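Local coordinates for protein ML032222a iGluR (PDB 4YKI) that binds glycine in the ligand-binding domain of a comb-jelly ionotropic glutamate receptor, whose ion channel it probably helps to open, at residues K114-N125 / D201-F209; L131-G142 / R160-L171. One frame throughout, in Å; residues are numbered along the deposited sequence. Where two conformers were deposited one is given.

Contact 1 and contact 2 meet through the turn regions of 114-125 and 131-142, and their centres lie 14 Å apart. Tyr136 OH probably donates a hydrogen bond to Thr122 O at 2.7 Å, Lys135 NZ reaches Glu120 O at 2.8 Å, and Val117 CG2 packs on Tyr136 CE1. Strand 183-188 runs between the two pairings, bonded to strand 109-118 on one flank and to strand 137-141 on the other, and it ends at the pocket residue Glu188. Contact 2 is the nearer to the bound glycine: the side chain of Ile141 is about 8 Å away, that of Lys114 in contact 1 about 12 Å, so neither of these side chains touches the ligand.

Contact 1: residues K114-N125 / D201-F209; sequences KAVVKGEGTTLN and DVFSVGEEF. With SO4 (sulfate ion), chain F.
Lys114 reaches across to Ser204 with a chain that is straight until its last torsion, where a bend (chi4 60°) brings NZ to 3.0 Å from Ser204 OG. Two waters extend its reach to Gly206 O and Glu208 OE2, while Ser204 turns its N and OG to a sulfate, probably from the crystallisation liquor. Ala115 O receives Val205 N at 2.9 Å, and Ala115 CB packs against Val205 CB; a third water joins Ala115 N to Val205 O and Glu207 O. Val116 CB leans on Val202 CG1, and both side chains also touch Leu178 of helix 171-179. Val117 makes the reciprocal pair with Phe203, N to O at 2.8 Å and O to N at 2.9 Å, while its CB lies 3.6 Å from Val205 CG2, the two valines crossing at about a right angle. Lys118 extends fully to set NZ 3.1 Å from Asp201 OD2, a salt bridge approached from above the carboxylate plane; NZ also donates to Arg179 O. Beyond the turn, Leu124 CB covers Val205 CG1. The whole is an antiparallel strand pair in the mixed sheet of the second lobe, part of the clamshell fold of periplasmic-binding-protein type.

Contact 2: residues L131-G142 / R160-L171; sequences LDQDKYKWGVIG and RLVDEGVELKDL
Trp138 presents both faces of its indole to 160-171: Leu161 CD2 rests off-centre on one, and Gly165 CA lies 3.8 Å from the centroid of the five-membered ring on the other. At the ring edge, NE1 donates to Leu161 O over 2.8 Å at 158°, nearly in the ring plane, which fixes the indole's rotation; Tyr136 O is a further neighbour at the edge. The first torsion, chi1 68°, sets CG between backbone N and carbonyl carbon and places the ring between Leu161 and Gly165. Replacing Trp138 by an alanine would probably leave Leu161 O without its NE1 donor and open a gap between Leu161 and Gly165. A CB on Gly165 would collide with NE1. The second flat group, the Arg160 guanidinium, carries Leu131 CD1 over one face; Glu164 lies at its edge, gripped side-on by NE and NH2, and NH1 donates to a water that in turn donates to Asp132 OD1.

Farther along, the strands pair in parallel. Val166 N donates to Trp138 O at 2.8 Å, Leu168 N to Val140 O at 3.1 Å and Gly142 N to Leu168 O at 3.0 Å. A side chain at Gly139 would run into Val166 CG2. Ile141 CD1 reaches 3.6 Å from Leu171 N, where Asp170 N-caps the next helix through His173 N. Strand 137-141, helices 145-152 and 157-164 and strand 166-168 thus form a beta-alpha-beta crossover, as expected in the alpha/beta lobes of this binding-protein fold.

Contact 1: residues K114-N125 / D201-F209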
# COMPACT_ATOMS: atom_id res chain seq x y z
N LYS B 114 5.71 1.05 -15.67
CA LYS B 114 5.05 1.54 -16.88
C LYS B 114 6.09 1.79 -17.97
O LYS B 114 7.12 2.40 -17.73
CB LYS B 114 4.29 2.83 -16.59
CG LYS B 114 3.53 3.33 -17.81
CD LYS B 114 2.72 4.56 -17.54
CE LYS B 114 1.89 4.95 -18.75
NZ LYS B 114 0.92 3.89 -19.18
N ALA B 115 5.79 1.32 -19.18
CA ALA B 115 6.61 1.59 -20.34
C ALA B 115 5.91 2.55 -21.26
O ALA B 115 4.71 2.43 -21.51
CB ALA B 115 6.94 0.30 -21.09
N VAL B 116 6.67 3.51 -21.77
CA VAL B 116 6.16 4.50 -22.70
C VAL B 116 7.08 4.59 -23.91
O VAL B 116 8.24 4.24 -23.84
CB VAL B 116 5.99 5.91 -22.04
CG1 VAL B 116 4.97 5.85 -20.91
CG2 VAL B 116 7.32 6.45 -21.55
N VAL B 117 6.52 5.10 -25.00
CA VAL B 117 7.18 5.08 -26.29
C VAL B 117 6.91 6.37 -27.06
O VAL B 117 5.80 6.92 -27.04
CB VAL B 117 6.72 3.83 -27.14
CG1 VAL B 117 5.24 3.86 -27.43
CG2 VAL B 117 7.54 3.70 -28.42
N LYS B 118 7.93 6.84 -27.77
CA LYS B 118 7.76 7.87 -28.79
C LYS B 118 8.16 7.31 -30.14
O LYS B 118 9.22 6.71 -30.28
CB LYS B 118 8.60 9.11 -28.45
CG LYS B 118 8.55 10.18 -29.51
CD LYS B 118 9.18 11.49 -29.05
CE LYS B 118 9.31 12.43 -30.23
NZ LYS B 118 9.70 13.78 -29.78
N GLY B 119 7.28 7.44 -31.12
CA GLY B 119 7.56 6.97 -32.46
C GLY B 119 6.31 6.92 -33.31
O GLY B 119 5.25 6.49 -32.86
N GLU B 120 6.47 7.34 -34.56
CA GLU B 120 5.45 7.14 -35.57
C GLU B 120 5.61 5.74 -36.18
O GLU B 120 6.67 5.09 -36.03
CB GLU B 120 5.53 8.22 -36.66
CG GLU B 120 5.27 9.63 -36.09
CD GLU B 120 5.49 10.77 -37.08
OE1 GLU B 120 5.82 10.50 -38.24
OE2 GLU B 120 5.30 11.95 -36.69
N GLY B 121 4.56 5.26 -36.85
CA GLY B 121 4.63 3.98 -37.51
C GLY B 121 4.26 2.82 -36.60
O GLY B 121 3.51 2.96 -35.62
N THR B 122 4.79 1.64 -36.92
CA THR B 122 4.53 0.47 -36.11
C THR B 122 4.95 0.77 -34.68
O THR B 122 5.94 1.49 -34.42
CB THR B 122 5.27 -0.78 -36.59
OG1 THR B 122 6.69 -0.54 -36.57
CG2 THR B 122 4.83 -1.21 -38.00
N THR B 123 4.20 0.23 -33.74
CA THR B 123 4.48 0.46 -32.34
C THR B 123 4.50 -0.89 -31.62
O THR B 123 4.55 -1.93 -32.27
CB THR B 123 3.48 1.49 -31.78
OG1 THR B 123 3.89 1.96 -30.49
CG2 THR B 123 2.10 0.92 -31.73
N LEU B 124 4.54 -0.88 -30.31
CA LEU B 124 4.73 -2.10 -29.54
C LEU B 124 3.61 -2.27 -28.56
O LEU B 124 3.10 -1.28 -28.04
CB LEU B 124 6.04 -2.04 -28.76
CG LEU B 124 7.26 -1.81 -29.65
CD1 LEU B 124 8.46 -1.47 -28.83
CD2 LEU B 124 7.53 -3.02 -30.51
N ASN B 125 3.25 -3.52 -28.28
CA ASN B 125 2.16 -3.85 -27.37
C ASN B 125 2.63 -4.32 -25.98
O ASN B 125 1.89 -4.23 -25.00
CB ASN B 125 1.28 -4.96 -27.98
CG ASN B 125 0.66 -4.55 -29.31
OD1 ASN B 125 0.16 -3.43 -29.47
ND2 ASN B 125 0.69 -5.46 -30.28
N ASP B 201 3.08 13.29 -27.95
CA ASP B 201 3.60 12.30 -28.89
C ASP B 201 4.26 11.12 -28.15
O ASP B 201 5.02 10.36 -28.75
CB ASP B 201 4.59 12.97 -29.86
CG ASP B 201 5.74 13.69 -29.15
OD1 ASP B 201 5.74 13.73 -27.90
OD2 ASP B 201 6.64 14.23 -29.84
N VAL B 202 3.98 10.99 -26.86
CA VAL B 202 4.42 9.83 -26.08
C VAL B 202 3.20 9.01 -25.70
O VAL B 202 2.21 9.56 -25.19
CB VAL B 202 5.21 10.28 -24.84
CG1 VAL B 202 5.47 9.12 -23.90
CG2 VAL B 202 6.54 10.91 -25.25
N PHE B 203 3.27 7.70 -25.91
CA PHE B 203 2.16 6.77 -25.73
C PHE B 203 2.57 5.58 -24.86
O PHE B 203 3.75 5.34 -24.64
CB PHE B 203 1.67 6.27 -27.10
CG PHE B 203 1.21 7.37 -28.02
CD1 PHE B 203 -0.09 7.81 -27.96
CD2 PHE B 203 2.09 8.00 -28.89
CE1 PHE B 203 -0.53 8.86 -28.79
CE2 PHE B 203 1.64 9.04 -29.73
CZ PHE B 203 0.35 9.46 -29.65
N SER B 204 1.59 4.84 -24.37
CA SER B 204 1.84 3.65 -23.58
C SER B 204 2.32 2.46 -24.40
O SER B 204 1.95 2.30 -25.57
CB SER B 204 0.56 3.25 -22.87
OG SER B 204 0.12 4.28 -22.04
N VAL B 205 3.13 1.61 -23.78
CA VAL B 205 3.40 0.28 -24.30
C VAL B 205 2.77 -0.72 -23.36
O VAL B 205 3.36 -1.12 -22.33
CB VAL B 205 4.89 -0.02 -24.42
CG1 VAL B 205 5.12 -1.44 -24.94
CG2 VAL B 205 5.55 1.00 -25.33
N GLY B 206 1.55 -1.14 -23.69
CA GLY B 206 0.81 -2.07 -22.86
C GLY B 206 0.38 -1.45 -21.55
O GLY B 206 0.47 -0.24 -21.33
N GLU B 207 -0.08 -2.31 -20.66
CA GLU B 207 -0.55 -1.91 -19.36
C GLU B 207 0.60 -1.89 -18.37
O GLU B 207 1.65 -2.46 -18.62
CB GLU B 207 -1.63 -2.88 -18.86
CG GLU B 207 -2.85 -3.02 -19.77
CD GLU B 207 -3.65 -1.74 -19.85
OE1 GLU B 207 -3.91 -1.14 -18.78
OE2 GLU B 207 -4.01 -1.33 -20.97
N GLU B 208 0.36 -1.29 -17.23
CA GLU B 208 1.34 -1.34 -16.15
C GLU B 208 1.48 -2.78 -15.67
O GLU B 208 0.54 -3.58 -15.81
CB GLU B 208 0.93 -0.41 -15.03
CG GLU B 208 0.95 1.02 -15.48
CD GLU B 208 0.78 2.03 -14.38
OE1 GLU B 208 0.81 1.64 -13.19
OE2 GLU B 208 0.63 3.23 -14.71
N PHE B 209 2.66 -3.13 -15.16
CA PHE B 209 2.93 -4.44 -14.61
C PHE B 209 3.81 -4.32 -13.37
O PHE B 209 4.48 -3.31 -13.21
CB PHE B 209 3.55 -5.38 -15.65
CG PHE B 209 4.84 -4.88 -16.27
CD1 PHE B 209 4.82 -3.90 -17.25
CD2 PHE B 209 6.05 -5.44 -15.90
CE1 PHE B 209 6.00 -3.46 -17.82
CE2 PHE B 209 7.23 -4.99 -16.48
CZ PHE B 209 7.19 -4.02 -17.44
S SO4 F . -2.37 5.37 -24.51
O1 SO4 F . -2.57 4.29 -25.49
O2 SO4 F . -3.38 6.41 -24.68
O3 SO4 F . -2.49 4.82 -23.16
O4 SO4 F . -1.06 5.95 -24.73
O HOH W 1 0.93 1.32 -19.49
O HOH W 2 -1.07 3.43 -17.06
O HOH W 3 3.56 -0.47 -19.62
O HOH W 4 5.31 9.65 -31.36

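Contact 2: residues L131-G142 / R160-L171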
# COMPACT_ATOMS: atom_id res chain seq x y z
N LEU B 131 12.87 -7.22 -27.86
CA LEU B 131 14.00 -8.13 -28.05
C LEU B 131 14.07 -8.71 -29.46
O LEU B 131 15.11 -9.24 -29.87
CB LEU B 131 13.95 -9.27 -27.03
CG LEU B 131 14.06 -8.85 -25.56
CD1 LEU B 131 13.86 -10.04 -24.62
CD2 LEU B 131 15.39 -8.15 -25.28
N ASP B 132 12.97 -8.62 -30.21
CA ASP B 132 12.85 -9.26 -31.52
C ASP B 132 12.74 -8.23 -32.64
O ASP B 132 12.13 -8.51 -33.67
CB ASP B 132 11.62 -10.17 -31.54
CG ASP B 132 11.74 -11.35 -30.59
OD1 ASP B 132 12.86 -11.89 -30.43
OD2 ASP B 132 10.71 -11.75 -30.00
N GLN B 133 13.32 -7.05 -32.44
CA GLN B 133 13.22 -5.97 -33.43
C GLN B 133 14.37 -5.00 -33.24
O GLN B 133 15.10 -5.10 -32.24
CB GLN B 133 11.88 -5.25 -33.27
CG GLN B 133 11.65 -4.64 -31.88
CD GLN B 133 12.27 -3.25 -31.72
OE1 GLN B 133 11.92 -2.31 -32.43
NE2 GLN B 133 13.18 -3.11 -30.76
N ASP B 134 14.52 -4.06 -34.18
CA ASP B 134 15.57 -3.03 -34.04
C ASP B 134 15.14 -1.65 -34.50
O ASP B 134 15.97 -0.77 -34.66
CB ASP B 134 16.89 -3.45 -34.72
CG ASP B 134 16.74 -3.70 -36.19
OD1 ASP B 134 15.66 -3.47 -36.76
OD2 ASP B 134 17.74 -4.14 -36.80
N LYS B 135 13.83 -1.43 -34.64
CA LYS B 135 13.32 -0.09 -34.89
C LYS B 135 13.50 0.81 -33.68
O LYS B 135 13.95 1.96 -33.79
CB LYS B 135 11.83 -0.14 -35.24
CG LYS B 135 11.21 1.25 -35.41
CD LYS B 135 9.74 1.21 -35.85
CE LYS B 135 9.14 2.59 -35.86
NZ LYS B 135 7.77 2.55 -36.38
N TYR B 136 13.12 0.30 -32.51
CA TYR B 136 13.17 1.04 -31.27
C TYR B 136 14.37 0.64 -30.44
O TYR B 136 14.67 -0.54 -30.32
CB TYR B 136 11.90 0.76 -30.42
CG TYR B 136 10.64 1.34 -31.01
CD1 TYR B 136 10.30 2.65 -30.78
CD2 TYR B 136 9.81 0.59 -31.82
CE1 TYR B 136 9.17 3.21 -31.33
CE2 TYR B 136 8.67 1.14 -32.36
CZ TYR B 136 8.36 2.45 -32.13
OH TYR B 136 7.24 3.05 -32.66
N LYS B 137 15.02 1.64 -29.85
CA LYS B 137 15.93 1.44 -28.73
C LYS B 137 15.14 1.62 -27.43
O LYS B 137 14.00 2.08 -27.47
CB LYS B 137 17.11 2.42 -28.80
CG LYS B 137 18.07 2.09 -29.93
CD LYS B 137 19.26 3.04 -29.98
CE LYS B 137 20.23 2.67 -31.11
NZ LYS B 137 20.71 1.27 -31.02
N TRP B 138 15.73 1.25 -26.31
CA TRP B 138 15.02 1.27 -25.05
C TRP B 138 16.00 1.33 -23.90
O TRP B 138 17.20 1.11 -24.08
CB TRP B 138 14.12 0.03 -24.90
CG TRP B 138 14.88 -1.25 -24.74
CD1 TRP B 138 15.28 -1.82 -23.57
CD2 TRP B 138 15.35 -2.10 -25.79
NE1 TRP B 138 15.97 -2.98 -23.83
CE2 TRP B 138 16.03 -3.17 -25.18
CE3 TRP B 138 15.26 -2.06 -27.18
CZ2 TRP B 138 16.59 -4.21 -25.93
CZ3 TRP B 138 15.84 -3.09 -27.91
CH2 TRP B 138 16.50 -4.14 -27.28
N GLY B 139 15.50 1.65 -22.71
CA GLY B 139 16.36 1.63 -21.55
C GLY B 139 15.62 1.82 -20.24
O GLY B 139 14.45 2.17 -20.20
N VAL B 140 16.38 1.57 -19.19
CA VAL B 140 16.01 1.87 -17.82
C VAL B 140 17.15 2.66 -17.18
O VAL B 140 18.29 2.60 -17.63
CB VAL B 140 15.77 0.58 -16.97
CG1 VAL B 140 14.57 -0.17 -17.46
CG2 VAL B 140 17.03 -0.31 -16.93
N ILE B 141 16.85 3.37 -16.10
CA ILE B 141 17.86 4.12 -15.38
C ILE B 141 18.66 3.16 -14.51
O ILE B 141 18.09 2.31 -13.80
CB ILE B 141 17.21 5.21 -14.53
CG1 ILE B 141 16.50 6.24 -15.42
CG2 ILE B 141 18.22 5.86 -13.60
CD1 ILE B 141 15.48 7.12 -14.69
N GLY B 142 19.98 3.28 -14.54
CA GLY B 142 20.82 2.43 -13.73
C GLY B 142 20.68 2.70 -12.23
O GLY B 142 20.52 3.83 -11.79
N ARG B 160 17.33 -9.63 -20.00
CA ARG B 160 17.81 -9.29 -21.34
C ARG B 160 17.47 -7.85 -21.68
O ARG B 160 18.29 -7.15 -22.27
CB ARG B 160 17.21 -10.19 -22.41
CG ARG B 160 17.75 -11.58 -22.47
CD ARG B 160 17.30 -12.30 -23.74
NE ARG B 160 17.74 -11.55 -24.90
CZ ARG B 160 17.32 -11.71 -26.15
NH1 ARG B 160 16.44 -12.66 -26.47
NH2 ARG B 160 17.79 -10.91 -27.09
N LEU B 161 16.26 -7.42 -21.35
CA LEU B 161 15.88 -6.03 -21.64
C LEU B 161 16.85 -5.06 -20.99
O LEU B 161 17.24 -4.07 -21.60
CB LEU B 161 14.47 -5.70 -21.13
CG LEU B 161 13.31 -6.18 -21.98
CD1 LEU B 161 12.02 -5.78 -21.31
CD2 LEU B 161 13.34 -5.62 -23.41
N VAL B 162 17.20 -5.31 -19.74
CA VAL B 162 18.12 -4.41 -19.07
C VAL B 162 19.50 -4.49 -19.71
O VAL B 162 20.08 -3.45 -20.05
CB VAL B 162 18.18 -4.74 -17.58
CG1 VAL B 162 19.29 -3.95 -16.89
CG2 VAL B 162 16.83 -4.45 -16.94
N ASP B 163 20.01 -5.70 -19.91
CA ASP B 163 21.38 -5.91 -20.37
C ASP B 163 21.61 -5.40 -21.78
O ASP B 163 22.70 -4.94 -22.11
CB ASP B 163 21.74 -7.40 -20.30
CG ASP B 163 21.80 -7.93 -18.86
OD1 ASP B 163 21.88 -7.13 -17.90
OD2 ASP B 163 21.78 -9.17 -18.69
N GLU B 164 20.56 -5.44 -22.60
CA GLU B 164 20.67 -5.10 -24.02
C GLU B 164 20.13 -3.71 -24.33
O GLU B 164 20.22 -3.26 -25.47
CB GLU B 164 19.97 -6.18 -24.84
CG GLU B 164 20.67 -7.53 -24.73
CD GLU B 164 19.86 -8.69 -25.23
OE1 GLU B 164 19.30 -8.59 -26.34
OE2 GLU B 164 19.78 -9.71 -24.51
N GLY B 165 19.61 -3.03 -23.31
CA GLY B 165 19.12 -1.67 -23.46
C GLY B 165 20.20 -0.65 -23.16
O GLY B 165 21.34 -0.99 -22.85
N VAL B 166 19.84 0.62 -23.25
CA VAL B 166 20.69 1.72 -22.81
C VAL B 166 20.59 1.88 -21.26
O VAL B 166 19.51 1.76 -20.69
CB VAL B 166 20.33 3.03 -23.56
CG1 VAL B 166 20.25 2.78 -25.05
CG2 VAL B 166 19.04 3.63 -23.06
N GLU B 167 21.73 2.03 -20.58
CA GLU B 167 21.77 2.41 -19.18
C GLU B 167 21.72 3.94 -19.08
O GLU B 167 22.69 4.64 -19.36
CB GLU B 167 23.04 1.88 -18.51
CG GLU B 167 23.16 2.22 -17.02
CD GLU B 167 24.50 1.77 -16.47
OE1 GLU B 167 24.65 0.56 -16.19
OE2 GLU B 167 25.41 2.62 -16.33
N LEU B 168 20.57 4.43 -18.68
CA LEU B 168 20.31 5.85 -18.57
C LEU B 168 20.83 6.33 -17.22
O LEU B 168 20.80 5.60 -16.23
CB LEU B 168 18.81 6.03 -18.72
CG LEU B 168 18.26 5.57 -20.07
CD1 LEU B 168 16.76 5.37 -19.97
CD2 LEU B 168 18.65 6.57 -21.16
N LYS B 169 21.31 7.56 -17.17
CA LYS B 169 21.96 8.07 -15.98
C LYS B 169 21.00 8.44 -14.85
O LYS B 169 21.30 8.21 -13.67
CB LYS B 169 22.78 9.32 -16.34
CG LYS B 169 23.67 9.83 -15.23
CD LYS B 169 24.59 10.96 -15.69
CE LYS B 169 23.84 12.28 -15.79
NZ LYS B 169 24.77 13.43 -15.98
N ASP B 170 19.89 9.06 -15.23
CA ASP B 170 18.96 9.67 -14.28
C ASP B 170 17.68 10.01 -15.04
O ASP B 170 17.58 9.76 -16.25
CB ASP B 170 19.58 10.90 -13.59
CG ASP B 170 20.04 11.99 -14.54
OD1 ASP B 170 19.56 12.12 -15.67
OD2 ASP B 170 20.90 12.80 -14.10
N LEU B 171 16.68 10.53 -14.33
CA LEU B 171 15.39 10.78 -14.94
C LEU B 171 15.47 11.82 -16.05
O LEU B 171 14.82 11.67 -17.08
CB LEU B 171 14.40 11.21 -13.87
CG LEU B 171 12.96 11.35 -14.34
CD1 LEU B 171 12.40 10.05 -14.92
CD2 LEU B 171 12.12 11.80 -13.14
O HOH W 5 14.94 -12.67 -29.07
O HOH W 6 22.20 5.57 -13.17